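Local structure of periphilin-1 (Homo sapiens, 6SWG) at residues 52-57 with 63-68; 44-49 with 70-75; 33-38 with 81-86; 21-26 with 88-93. The protein is a component of the HUSH silencing complex and probably helps repress retroelements by forming a helical assembly with a partner protein. All coordinates share one frame; numbering follows the deposited sequence.

Contact 1 of 4, residues 52-57 with 63-68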
loop_
_atom_site.group_PDB
_atom_site.type_symbol
_atom_site.label_atom_id
_atom_site.label_comp_id
_atom_site.label_asym_id
_atom_site.label_seq_id
_atom_site.Cartn_x
_atom_site.Cartn_y
_atom_site.Cartn_z
ATOM N N MET B 52 5.197 -5.715 -9.199
ATOM C CA MET B 52 4.819 -7.108 -8.946
ATOM C C MET B 52 3.681 -7.561 -9.859
ATOM O O MET B 52 3.678 -8.693 -10.358
ATOM C CB MET B 52 4.405 -7.254 -7.501
ATOM C CG MET B 52 5.537 -6.860 -6.623
ATOM S SD MET B 52 5.286 -7.163 -4.863
ATOM C CE MET B 52 5.137 -8.970 -4.965
ATOM N N LEU B 53 2.719 -6.670 -10.110
ATOM C CA LEU B 53 1.638 -7.032 -11.011
ATOM C C LEU B 53 2.206 -7.440 -12.361
ATOM O O LEU B 53 1.893 -8.523 -12.872
ATOM C CB LEU B 53 0.645 -5.875 -11.174
ATOM C CG LEU B 53 -0.157 -5.594 -9.899
ATOM C CD1 LEU B 53 -0.925 -4.273 -10.108
ATOM C CD2 LEU B 53 -1.020 -6.813 -9.485
ATOM N N ILE B 54 3.136 -6.643 -12.884
ATOM C CA ILE B 54 3.650 -6.897 -14.218
ATOM C C ILE B 54 4.529 -8.126 -14.239
ATOM O O ILE B 54 4.552 -8.852 -15.240
ATOM C CB ILE B 54 4.425 -5.672 -14.729
ATOM C CG1 ILE B 54 3.447 -4.507 -14.953
ATOM C CG2 ILE B 54 5.218 -6.050 -15.989
ATOM C CD1 ILE B 54 4.192 -3.180 -15.159
ATOM N N GLU B 55 5.329 -8.354 -13.194
ATOM C CA GLU B 55 6.104 -9.587 -13.183
ATOM C C GLU B 55 5.164 -10.780 -13.330
ATOM O O GLU B 55 5.456 -11.730 -14.069
ATOM C CB GLU B 55 6.935 -9.724 -11.905
ATOM C CG GLU B 55 7.889 -10.957 -11.959
ATOM C CD GLU B 55 7.192 -12.313 -11.666
ATOM O OE1 GLU B 55 6.261 -12.323 -10.829
ATOM O OE2 GLU B 55 7.583 -13.363 -12.248
ATOM N N LYS B 56 4.000 -10.739 -12.664
ATOM C CA LYS B 56 3.140 -11.922 -12.747
ATOM C C LYS B 56 2.377 -11.996 -14.075
ATOM O O LYS B 56 2.207 -13.081 -14.612
ATOM C CB LYS B 56 2.204 -11.984 -11.535
ATOM C CG LYS B 56 2.117 -13.342 -10.909
ATOM C CD LYS B 56 3.350 -13.768 -10.065
ATOM C CE LYS B 56 3.356 -15.269 -9.876
ATOM N NZ LYS B 56 4.004 -15.765 -8.578
ATOM N N ASP B 57 1.943 -10.897 -14.672
ATOM C CA ASP B 57 1.253 -10.968 -15.963
ATOM C C ASP B 57 1.832 -9.900 -16.889
ATOM O O ASP B 57 1.260 -8.834 -17.065
ATOM C CB ASP B 57 -0.255 -10.788 -15.836
ATOM C CG ASP B 57 -0.996 -11.141 -17.122
ATOM O OD1 ASP B 57 -0.341 -11.349 -18.166
ATOM O OD2 ASP B 57 -2.243 -11.162 -17.109
ATOM N N SER B 63 -0.626 -1.310 -20.408
ATOM C CA SER B 63 -1.785 -0.557 -19.941
ATOM C C SER B 63 -1.633 -0.201 -18.465
ATOM O O SER B 63 -1.993 0.907 -18.048
ATOM C CB SER B 63 -3.100 -1.285 -20.217
ATOM O OG SER B 63 -2.974 -2.651 -20.064
ATOM N N ILE B 64 -1.003 -1.069 -17.693
ATOM C CA ILE B 64 -0.791 -0.759 -16.294
ATOM C C ILE B 64 0.133 0.433 -16.161
ATOM O O ILE B 64 -0.186 1.404 -15.455
ATOM C CB ILE B 64 -0.232 -1.995 -15.598
ATOM C CG1 ILE B 64 -1.343 -3.010 -15.375
ATOM C CG2 ILE B 64 0.361 -1.682 -14.272
ATOM C CD1 ILE B 64 -0.867 -4.360 -14.795
ATOM N N GLN B 65 1.210 0.457 -16.951
ATOM C CA GLN B 65 2.104 1.607 -16.906
ATOM C C GLN B 65 1.310 2.859 -17.177
ATOM O O GLN B 65 1.417 3.860 -16.456
ATOM C CB GLN B 65 3.247 1.454 -17.908
ATOM C CG GLN B 65 4.413 0.571 -17.456
ATOM C CD GLN B 65 5.116 1.121 -16.198
ATOM O OE1 GLN B 65 5.306 2.333 -16.050
ATOM N NE2 GLN B 65 5.537 0.230 -15.318
ATOM N N PHE B 66 0.441 2.798 -18.174
ATOM C CA PHE B 66 -0.323 3.989 -18.544
ATOM C C PHE B 66 -1.168 4.467 -17.375
ATOM O O PHE B 66 -1.150 5.639 -16.995
ATOM C CB PHE B 66 -1.195 3.661 -19.753
ATOM C CG PHE B 66 -2.080 4.767 -20.137
ATOM C CD1 PHE B 66 -3.390 4.797 -19.686
ATOM C CD2 PHE B 66 -1.590 5.820 -20.910
ATOM C CE1 PHE B 66 -4.215 5.860 -20.016
ATOM C CE2 PHE B 66 -2.399 6.891 -21.246
ATOM C CZ PHE B 66 -3.716 6.919 -20.793
ATOM N N ALA B 67 -1.893 3.532 -16.764
ATOM C CA ALA B 67 -2.737 3.871 -15.632
ATOM C C ALA B 67 -1.891 4.381 -14.483
ATOM O O ALA B 67 -2.278 5.328 -13.794
ATOM C CB ALA B 67 -3.552 2.641 -15.234
ATOM N N LEU B 68 -0.699 3.809 -14.315
ATOM C CA LEU B 68 0.220 4.329 -13.321
ATOM C C LEU B 68 0.484 5.806 -13.561
ATOM O O LEU B 68 0.238 6.656 -12.684
ATOM C CB LEU B 68 1.528 3.568 -13.400
ATOM C CG LEU B 68 2.527 4.141 -12.407
ATOM C CD1 LEU B 68 1.986 4.135 -11.013
ATOM C CD2 LEU B 68 3.774 3.224 -12.413
#
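Ile64 and Ile54 carry most of this contact. The CG2 methyl of Ile64 lies 4.2 Å from Ile54 CD1, and at the end of the CG1 branch Ile64 CD1 lies 4.2 Å from Leu53 CB. In Ile54 the CG1 arm lies beside the backbone N (chi1 -68°) and runs on extended, which carries CD1 toward helix 61-93. That same methyl meets the amide end of Gln65, with Ile54 CD1 3.7 Å from Gln65 NE2. The glutamine chain bends at its second torsion and stands roughly perpendicular to the isoleucine. The motif is an antiparallel helical hairpin close to its turn: the local axes of 52-56 and 63-68 make an angle of 169° and come within 11.0 Å, while Asp57 already leaves helical geometry. Ile54 and Ile64 are nearest in register, their CA atoms 7.9 Å apart. No hydrogen bond crosses between the segments; they meet through apolar side chains and the Ile54-Gln65 contact. Leu53 and Ala67 also pack against Leu53 of the second subunit, and the Gln65 OE1 atom makes a weak hydrogen bond to the backbone of another protein's chain.

Contact 2 of 4, residues 44-49 with 70-75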
loop_
_atom_site.group_PDB
_atom_site.type_symbol
_atom_site.label_atom_id
_atom_site.label_comp_id
_atom_site.label_asym_id
_atom_site.label_seq_id
_atom_site.Cartn_x
_atom_site.Cartn_y
_atom_site.Cartn_z
ATOM N N GLU B 44 6.450 5.494 -4.553
ATOM C CA GLU B 44 7.154 4.233 -4.342
ATOM C C GLU B 44 6.171 3.084 -4.102
ATOM O O GLU B 44 6.343 1.990 -4.649
ATOM C CB GLU B 44 8.169 4.383 -3.212
ATOM C CG GLU B 44 9.409 5.182 -3.663
ATOM C CD GLU B 44 10.309 5.666 -2.520
ATOM O OE1 GLU B 44 9.872 5.641 -1.357
ATOM O OE2 GLU B 44 11.461 6.093 -2.780
ATOM N N THR B 45 5.082 3.320 -3.380
ATOM C CA THR B 45 4.121 2.243 -3.196
ATOM C C THR B 45 3.451 1.849 -4.525
ATOM O O THR B 45 3.406 0.664 -4.877
ATOM C CB THR B 45 3.109 2.669 -2.144
ATOM O OG1 THR B 45 3.762 2.687 -0.867
ATOM C CG2 THR B 45 1.901 1.712 -2.120
ATOM N N PHE B 46 2.928 2.830 -5.278
ATOM C CA PHE B 46 2.374 2.530 -6.597
ATOM C C PHE B 46 3.361 1.745 -7.447
ATOM O O PHE B 46 2.983 0.794 -8.143
ATOM C CB PHE B 46 1.986 3.821 -7.349
ATOM C CG PHE B 46 0.521 4.073 -7.354
ATOM C CD1 PHE B 46 -0.280 3.609 -8.400
ATOM C CD2 PHE B 46 -0.077 4.732 -6.289
ATOM C CE1 PHE B 46 -1.645 3.806 -8.376
ATOM C CE2 PHE B 46 -1.453 4.928 -6.262
ATOM C CZ PHE B 46 -2.236 4.456 -7.301
ATOM N N GLY B 47 4.626 2.167 -7.445
ATOM C CA GLY B 47 5.608 1.534 -8.308
ATOM C C GLY B 47 5.903 0.110 -7.898
ATOM O O GLY B 47 6.015 -0.764 -8.747
ATOM N N MET B 48 6.005 -0.141 -6.596
ATOM C CA MET B 48 6.235 -1.490 -6.080
ATOM C C MET B 48 5.090 -2.422 -6.466
ATOM O O MET B 48 5.308 -3.530 -6.990
ATOM C CB MET B 48 6.387 -1.401 -4.558
ATOM C CG MET B 48 6.721 -2.667 -3.810
ATOM S SD MET B 48 6.971 -2.317 -2.018
ATOM C CE MET B 48 8.484 -1.365 -2.000
ATOM N N VAL B 49 3.852 -1.976 -6.252
ATOM C CA VAL B 49 2.722 -2.841 -6.570
ATOM C C VAL B 49 2.686 -3.124 -8.066
ATOM O O VAL B 49 2.547 -4.282 -8.496
ATOM C CB VAL B 49 1.400 -2.232 -6.078
ATOM C CG1 VAL B 49 0.189 -3.037 -6.653
ATOM C CG2 VAL B 49 1.400 -2.239 -4.544
ATOM N N GLN B 70 -1.145 7.936 -15.131
ATOM C CA GLN B 70 -2.314 8.773 -14.889
ATOM C C GLN B 70 -2.421 9.087 -13.402
ATOM O O GLN B 70 -2.381 10.253 -12.992
ATOM C CB GLN B 70 -3.569 8.083 -15.403
ATOM C CG GLN B 70 -3.490 7.786 -16.874
ATOM C CD GLN B 70 -3.269 9.029 -17.682
ATOM O OE1 GLN B 70 -2.132 9.399 -17.964
ATOM N NE2 GLN B 70 -4.349 9.708 -18.032
ATOM N N ASN B 71 -2.393 8.045 -12.571
ATOM C CA ASN B 71 -2.521 8.216 -11.127
ATOM C C ASN B 71 -1.423 9.128 -10.576
ATOM O O ASN B 71 -1.705 10.089 -9.851
ATOM C CB ASN B 71 -2.511 6.829 -10.457
ATOM C CG ASN B 71 -3.873 6.129 -10.555
ATOM O OD1 ASN B 71 -4.815 6.556 -9.913
ATOM N ND2 ASN B 71 -3.983 5.091 -11.366
ATOM N N LEU B 72 -0.173 8.908 -10.984
ATOM C CA LEU B 72 0.880 9.664 -10.315
ATOM C C LEU B 72 0.767 11.131 -10.694
ATOM O O LEU B 72 1.074 12.022 -9.877
ATOM C CB LEU B 72 2.259 9.090 -10.653
ATOM C CG LEU B 72 2.477 7.684 -10.040
ATOM C CD1 LEU B 72 3.962 7.344 -10.205
ATOM C CD2 LEU B 72 2.047 7.502 -8.592
ATOM N N HIS B 73 0.226 11.387 -11.889
ATOM C CA HIS B 73 0.006 12.761 -12.320
ATOM C C HIS B 73 -1.108 13.421 -11.520
ATOM O O HIS B 73 -0.923 14.522 -10.966
ATOM C CB HIS B 73 -0.327 12.764 -13.786
ATOM C CG HIS B 73 -0.672 14.104 -14.312
ATOM N ND1 HIS B 73 0.275 15.085 -14.528
ATOM C CD2 HIS B 73 -1.862 14.640 -14.678
ATOM C CE1 HIS B 73 -0.314 16.160 -15.029
ATOM N NE2 HIS B 73 -1.610 15.914 -15.138
ATOM N N GLU B 74 -2.242 12.725 -11.370
ATOM C CA GLU B 74 -3.374 13.333 -10.689
ATOM C C GLU B 74 -3.025 13.607 -9.235
ATOM O O GLU B 74 -3.250 14.703 -8.713
ATOM C CB GLU B 74 -4.590 12.429 -10.790
ATOM C CG GLU B 74 -5.805 12.962 -10.085
ATOM C CD GLU B 74 -6.994 12.043 -10.201
ATOM O OE1 GLU B 74 -6.847 10.934 -10.748
ATOM O OE2 GLU B 74 -8.098 12.448 -9.792
ATOM N N ILE B 75 -2.432 12.622 -8.573
ATOM C CA ILE B 75 -1.970 12.811 -7.204
ATOM C C ILE B 75 -0.967 13.954 -7.142
ATOM O O ILE B 75 -1.008 14.792 -6.224
ATOM C CB ILE B 75 -1.372 11.486 -6.686
ATOM C CG1 ILE B 75 -2.421 10.361 -6.575
ATOM C CG2 ILE B 75 -0.805 11.671 -5.299
ATOM C CD1 ILE B 75 -1.796 8.973 -6.568
#
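Phe46, with chi1 at -103°, swings its ring across to Asn71, Leu72 and Ile75, which lie on one side of helix 61-93. Each of these three holds its first side-chain branch beside its own backbone N and anti to the carbonyl carbon, a setting that brings CD2 of Leu72 and CD1 of Ile75 to the aromatic group. Leu72 CD2 sits 3.9 Å from Phe46 CB, near the root of the ring. Farther out, Phe46 CE1 is 3.8 Å from Asn71 CB, and across the ring, Phe46 CE2 has Ile75 CD1 at 4.1 Å. All three approach the ring obliquely. The Asn71 amide plane is tilted 31° from the ring, but its polar work lies elsewhere: ND2 bonds to Ala67 O in its own helix and to Met52 O of the second subunit. With an alanine here the ring is gone, and Asn71 CB, Leu72 CD2 and Ile75 CD1 would probably lose their shared partner, opening a gap between the helices. The paired segments run antiparallel at 173° in the buried middle of the hairpin, where Leu72 also touches Cys43, Ile75 touches Tyr39, and Met52 of the second subunit packs on Phe46.

Contact 3 of 4, residues 33-38 with 81-86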
loop_
_atom_site.group_PDB
_atom_site.type_symbol
_atom_site.label_atom_id
_atom_site.label_comp_id
_atom_site.label_asym_id
_atom_site.label_seq_id
_atom_site.Cartn_x
_atom_site.Cartn_y
_atom_site.Cartn_z
ATOM N N LYS B 33 7.673 20.305 2.608
ATOM C CA LYS B 33 8.451 19.098 2.854
ATOM C C LYS B 33 7.540 17.912 3.182
ATOM O O LYS B 33 7.737 16.798 2.657
ATOM C CB LYS B 33 9.462 19.365 3.957
ATOM C CG LYS B 33 10.262 18.147 4.302
ATOM C CD LYS B 33 11.321 18.483 5.354
ATOM C CE LYS B 33 12.215 17.272 5.741
ATOM N NZ LYS B 33 13.387 17.765 6.606
ATOM N N GLU B 34 6.518 18.142 4.009
ATOM C CA GLU B 34 5.582 17.078 4.359
ATOM C C GLU B 34 4.858 16.544 3.118
ATOM O O GLU B 34 4.752 15.323 2.919
ATOM C CB GLU B 34 4.607 17.587 5.400
ATOM C CG GLU B 34 3.413 16.695 5.652
ATOM C CD GLU B 34 2.294 17.476 6.392
ATOM O OE1 GLU B 34 1.711 18.425 5.803
ATOM O OE2 GLU B 34 2.006 17.159 7.563
ATOM N N ILE B 35 4.352 17.444 2.270
ATOM C CA ILE B 35 3.661 16.990 1.069
ATOM C C ILE B 35 4.612 16.163 0.214
ATOM O O ILE B 35 4.213 15.169 -0.388
ATOM C CB ILE B 35 3.128 18.204 0.276
ATOM C CG1 ILE B 35 2.007 18.935 1.025
ATOM C CG2 ILE B 35 2.730 17.834 -1.178
ATOM C CD1 ILE B 35 1.740 20.361 0.370
ATOM N N GLU B 36 5.873 16.580 0.108
ATOM C CA GLU B 36 6.777 15.826 -0.748
ATOM C C GLU B 36 7.038 14.450 -0.144
ATOM O O GLU B 36 7.093 13.457 -0.855
ATOM C CB GLU B 36 8.054 16.632 -0.987
ATOM C CG GLU B 36 7.750 17.925 -1.743
ATOM C CD GLU B 36 8.972 18.817 -2.054
ATOM O OE1 GLU B 36 8.929 19.529 -3.076
ATOM O OE2 GLU B 36 9.919 18.902 -1.241
ATOM N N GLN B 37 7.147 14.346 1.170
ATOM C CA GLN B 37 7.364 13.024 1.729
ATOM C C GLN B 37 6.170 12.126 1.432
ATOM O O GLN B 37 6.312 10.967 0.993
ATOM C CB GLN B 37 7.594 13.127 3.238
ATOM C CG GLN B 37 8.878 13.806 3.529
ATOM C CD GLN B 37 9.082 14.090 5.002
ATOM O OE1 GLN B 37 8.128 14.118 5.803
ATOM N NE2 GLN B 37 10.342 14.337 5.377
ATOM N N VAL B 38 4.976 12.649 1.659
ATOM C CA VAL B 38 3.804 11.837 1.385
ATOM C C VAL B 38 3.789 11.437 -0.081
ATOM O O VAL B 38 3.545 10.271 -0.417
ATOM C CB VAL B 38 2.525 12.574 1.801
ATOM C CG1 VAL B 38 1.334 11.798 1.324
ATOM C CG2 VAL B 38 2.502 12.771 3.330
ATOM N N GLU B 81 -2.313 21.353 -5.446
ATOM C CA GLU B 81 -3.479 22.053 -4.926
ATOM C C GLU B 81 -3.392 22.174 -3.411
ATOM O O GLU B 81 -3.690 23.230 -2.852
ATOM C CB GLU B 81 -4.781 21.386 -5.307
ATOM C CG GLU B 81 -5.835 22.471 -5.543
ATOM C CD GLU B 81 -6.331 23.154 -4.226
ATOM O OE1 GLU B 81 -6.708 22.382 -3.295
ATOM O OE2 GLU B 81 -6.307 24.439 -4.099
ATOM N N GLU B 82 -2.925 21.119 -2.740
ATOM C CA GLU B 82 -2.856 21.113 -1.289
ATOM C C GLU B 82 -2.005 22.272 -0.800
ATOM O O GLU B 82 -2.455 23.084 0.014
ATOM C CB GLU B 82 -2.263 19.789 -0.823
ATOM C CG GLU B 82 -2.059 19.761 0.657
ATOM C CD GLU B 82 -1.782 18.359 1.213
ATOM O OE1 GLU B 82 -1.654 17.407 0.412
ATOM O OE2 GLU B 82 -1.768 18.227 2.471
ATOM N N LEU B 83 -0.832 22.467 -1.437
ATOM C CA LEU B 83 0.069 23.523 -0.992
ATOM C C LEU B 83 -0.580 24.888 -1.215
ATOM O O LEU B 83 -0.552 25.758 -0.320
ATOM C CB LEU B 83 1.399 23.421 -1.727
ATOM C CG LEU B 83 2.371 24.528 -1.298
ATOM C CD1 LEU B 83 2.701 24.484 0.160
ATOM C CD2 LEU B 83 3.671 24.416 -2.106
ATOM N N LYS B 84 -1.247 25.064 -2.364
ATOM C CA LYS B 84 -1.917 26.349 -2.593
ATOM C C LYS B 84 -2.991 26.580 -1.545
ATOM O O LYS B 84 -3.030 27.639 -0.903
ATOM C CB LYS B 84 -2.508 26.436 -3.983
ATOM C CG LYS B 84 -1.463 26.488 -5.046
ATOM C CD LYS B 84 -2.112 26.561 -6.432
ATOM C CE LYS B 84 -1.053 26.569 -7.522
ATOM N NZ LYS B 84 -1.546 26.798 -8.931
ATOM N N HIS B 85 -3.767 25.539 -1.249
ATOM C CA HIS B 85 -4.776 25.663 -0.206
ATOM C C HIS B 85 -4.153 26.160 1.086
ATOM O O HIS B 85 -4.625 27.150 1.665
ATOM C CB HIS B 85 -5.491 24.355 0.043
ATOM C CG HIS B 85 -6.795 24.559 0.725
ATOM N ND1 HIS B 85 -7.042 24.106 1.998
ATOM C CD2 HIS B 85 -7.902 25.232 0.338
ATOM C CE1 HIS B 85 -8.262 24.461 2.354
ATOM N NE2 HIS B 85 -8.806 25.135 1.360
ATOM N N PHE B 86 -3.012 25.565 1.470
ATOM C CA PHE B 86 -2.363 25.931 2.712
ATOM C C PHE B 86 -1.975 27.395 2.684
ATOM O O PHE B 86 -2.468 28.192 3.500
ATOM C CB PHE B 86 -1.137 25.065 2.900
ATOM C CG PHE B 86 -0.352 25.381 4.126
ATOM C CD1 PHE B 86 0.623 26.346 4.104
ATOM C CD2 PHE B 86 -0.572 24.681 5.293
ATOM C CE1 PHE B 86 1.352 26.623 5.215
ATOM C CE2 PHE B 86 0.160 24.949 6.424
ATOM C CZ PHE B 86 1.142 25.922 6.379
#
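Ile35 points its CB toward Glu82 and Leu83, and its CG1 branch makes the contact. From CB the chain turns beside the backbone N (chi1 -68°), and CG1 comes 3.8 Å from Glu82 CD, a methylene resting against the carboxylate carbon. The branch runs on extended to CD1, which is 3.9 Å from Glu82 CG and ends 3.7 Å from Leu83 CB. Leu83 N lies almost as near to Ile35 CD1, at 3.8 Å, which places the methyl against the backbone of the facing helix as well. The Ile35 and Glu82 chains lie alongside, running in opposite senses, while Leu83 stands roughly perpendicular to Ile35. Glu82, extended beyond CG, lays CG and the carboxylate along the isoleucine. Its OE2 is 4.8 Å from Glu34 OE1, a like-charge pair probably eased by Lys31, which forms a salt bridge with Glu34 and a long, weak ion pair with Glu82. Replacing Glu82 by an alanine removes CG and the carboxylate, which is likely to uncover one flank of Ile35 and cost Lys31 its weak second ion pair. The contact joins helix 23-56 to helix 61-93 within the hairpin; nearby, Leu83 touches Thr32, and apolar side chains of another protein's chain pack on Ile35 and Leu83.

Contact 4 of 4, residues 21-26 with 88-93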
loop_
_atom_site.group_PDB
_atom_site.type_symbol
_atom_site.label_atom_id
_atom_site.label_comp_id
_atom_site.label_asym_id
_atom_site.label_seq_id
_atom_site.Cartn_x
_atom_site.Cartn_y
_atom_site.Cartn_z
ATOM N N LEU B 21 14.341 33.796 9.563
ATOM C CA LEU B 21 13.260 33.758 8.609
ATOM C C LEU B 21 11.914 33.843 9.291
ATOM O O LEU B 21 11.836 33.613 10.501
ATOM C CB LEU B 21 13.244 32.471 7.840
ATOM C CG LEU B 21 14.307 31.612 7.130
ATOM C CD1 LEU B 21 14.589 32.271 5.702
ATOM C CD2 LEU B 21 15.640 31.665 7.982
ATOM N N THR B 22 10.853 34.079 8.503
ATOM C CA THR B 22 9.527 34.350 9.046
ATOM C C THR B 22 8.819 33.070 9.427
ATOM O O THR B 22 9.005 32.011 8.811
ATOM C CB THR B 22 8.639 35.133 8.050
ATOM O OG1 THR B 22 8.637 34.521 6.734
ATOM C CG2 THR B 22 9.079 36.591 7.958
ATOM N N THR B 23 7.984 33.182 10.453
ATOM C CA THR B 23 7.068 32.112 10.806
ATOM C C THR B 23 6.429 31.553 9.543
ATOM O O THR B 23 6.250 30.328 9.401
ATOM C CB THR B 23 5.972 32.631 11.733
ATOM O OG1 THR B 23 6.527 33.103 12.965
ATOM C CG2 THR B 23 4.959 31.545 12.025
ATOM N N ARG B 24 6.076 32.461 8.623
ATOM C CA ARG B 24 5.238 32.072 7.499
ATOM C C ARG B 24 6.066 31.343 6.460
ATOM O O ARG B 24 5.600 30.360 5.865
ATOM C CB ARG B 24 4.567 33.319 6.916
ATOM C CG ARG B 24 4.193 33.217 5.458
ATOM C CD ARG B 24 3.612 34.545 4.858
ATOM N NE ARG B 24 2.864 34.227 3.629
ATOM C CZ ARG B 24 3.430 34.098 2.413
ATOM N NH1 ARG B 24 2.690 33.803 1.371
ATOM N NH2 ARG B 24 4.735 34.309 2.206
ATOM N N SER B 25 7.291 31.816 6.234
ATOM C CA SER B 25 8.185 31.100 5.346
ATOM C C SER B 25 8.461 29.716 5.897
ATOM O O SER B 25 8.462 28.730 5.154
ATOM C CB SER B 25 9.476 31.877 5.139
ATOM O OG SER B 25 10.350 31.738 6.238
ATOM N N LYS B 26 8.663 29.616 7.210
ATOM C CA LYS B 26 8.917 28.303 7.783
ATOM C C LYS B 26 7.712 27.379 7.628
ATOM O O LYS B 26 7.885 26.199 7.322
ATOM C CB LYS B 26 9.296 28.404 9.252
ATOM C CG LYS B 26 10.644 29.001 9.508
ATOM C CD LYS B 26 10.857 29.106 11.008
ATOM C CE LYS B 26 11.797 30.239 11.343
ATOM N NZ LYS B 26 11.764 30.564 12.812
ATOM N N ALA B 88 -3.177 29.777 0.825
ATOM C CA ALA B 88 -4.362 30.649 0.825
ATOM C C ALA B 88 -4.982 30.715 2.246
ATOM O O ALA B 88 -5.240 31.818 2.779
ATOM C CB ALA B 88 -5.369 30.175 -0.230
ATOM N N GLU B 89 -5.131 29.551 2.912
ATOM C CA GLU B 89 -5.701 29.549 4.271
ATOM C C GLU B 89 -4.859 30.424 5.200
ATOM O O GLU B 89 -5.372 31.333 5.883
ATOM C CB GLU B 89 -5.775 28.125 4.830
ATOM C CG GLU B 89 -6.884 27.272 4.252
ATOM C CD GLU B 89 -8.270 27.777 4.662
ATOM O OE1 GLU B 89 -9.287 27.461 4.017
ATOM O OE2 GLU B 89 -8.376 28.500 5.664
ATOM N N TYR B 90 -3.546 30.259 5.125
ATOM C CA TYR B 90 -2.679 31.000 6.019
ATOM C C TYR B 90 -2.808 32.493 5.775
ATOM O O TYR B 90 -2.777 33.290 6.715
ATOM C CB TYR B 90 -1.230 30.584 5.790
ATOM C CG TYR B 90 -0.294 30.977 6.882
ATOM C CD1 TYR B 90 0.023 30.053 7.881
ATOM C CD2 TYR B 90 0.290 32.241 6.930
ATOM C CE1 TYR B 90 0.893 30.358 8.877
ATOM C CE2 TYR B 90 1.198 32.571 7.970
ATOM C CZ TYR B 90 1.479 31.606 8.932
ATOM O OH TYR B 90 2.336 31.776 10.003
ATOM N N ASP B 91 -2.895 32.896 4.516
ATOM C CA ASP B 91 -2.864 34.310 4.230
ATOM C C ASP B 91 -4.240 34.916 4.333
ATOM O O ASP B 91 -4.419 36.062 3.883
ATOM C CB ASP B 91 -2.310 34.586 2.794
ATOM C CG ASP B 91 -0.786 34.287 2.665
ATOM O OD1 ASP B 91 -0.181 34.184 3.754
ATOM O OD2 ASP B 91 -0.231 34.133 1.521
ATOM N N THR B 92 -5.243 34.147 4.788
ATOM C CA THR B 92 -6.565 34.717 5.003
ATOM C C THR B 92 -6.995 34.621 6.468
ATOM O O THR B 92 -8.126 34.985 6.777
ATOM C CB THR B 92 -7.641 34.101 4.097
ATOM O OG1 THR B 92 -7.699 32.682 4.227
ATOM C CG2 THR B 92 -7.300 34.397 2.664
ATOM N N SER B 93 -6.122 34.201 7.385
ATOM C CA SER B 93 -6.585 34.040 8.758
ATOM C C SER B 93 -5.485 34.117 9.811
ATOM O O SER B 93 -5.690 33.612 10.926
ATOM C CB SER B 93 -7.361 32.643 8.842
ATOM O OG SER B 93 -6.440 31.526 8.607
#
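Arg24 grips Asp91 side-on with two nitrogens, one to each carboxylate oxygen. NE of Arg24 donates to Asp91 OD1 at 3.0 Å with an angle of 170° at the hydrogen, and NH1 of Arg24 donates to Asp91 OD2 at 2.9 Å and 158°. Both oxygens use their syn lone pairs, and the two flat groups are only 23° from coplanar, the geometry of a bidentate salt bridge. Closer to the backbone, Arg24 CB lies 3.6 Å from Tyr90 CE2, the methylene approaching the ring obliquely. The tyrosine hydroxyl reaches on to Thr23, with Tyr90 OH 3.3 Å from Thr23 CG2. Extended from CG to NE, the Arg24 chain reaches out from the first turn of helix 23-56. Thr22, the N-cap of that helix, fixes this turn: its OG1 accepts from Ser25 N at 3.1 Å, and Thr22 O in turn accepts from both Ser25 OG and Lys26 N. A further partner holds the guanidinium, since NH2 bonds to the backbone of another protein's chain. The contact therefore pairs the start of helix 23-56 with the C-terminal part of helix 61-93, at the open, surface-lying end of the hairpin.

All four contacts join the same two helices, 23-56 and 61-93, and form a ladder along one antiparallel hairpin. From the turn outward they come as contact 1, contact 2, contact 3 and contact 4, each enclosing the previous one along the chain. Centres of successive pairs are 11, 16 and 14 Å apart, and contacts 1 and 4, 41 Å apart, lie on opposite sides of the chain's centre. Contacts 1 and 2 touch directly, Leu68 CD1 being 3.5 Å from Phe46 CD1. These two also meet the second subunit, while all four lie within reach of the other protein's chain, consistent with a hairpin that serves as an assembly scaffold.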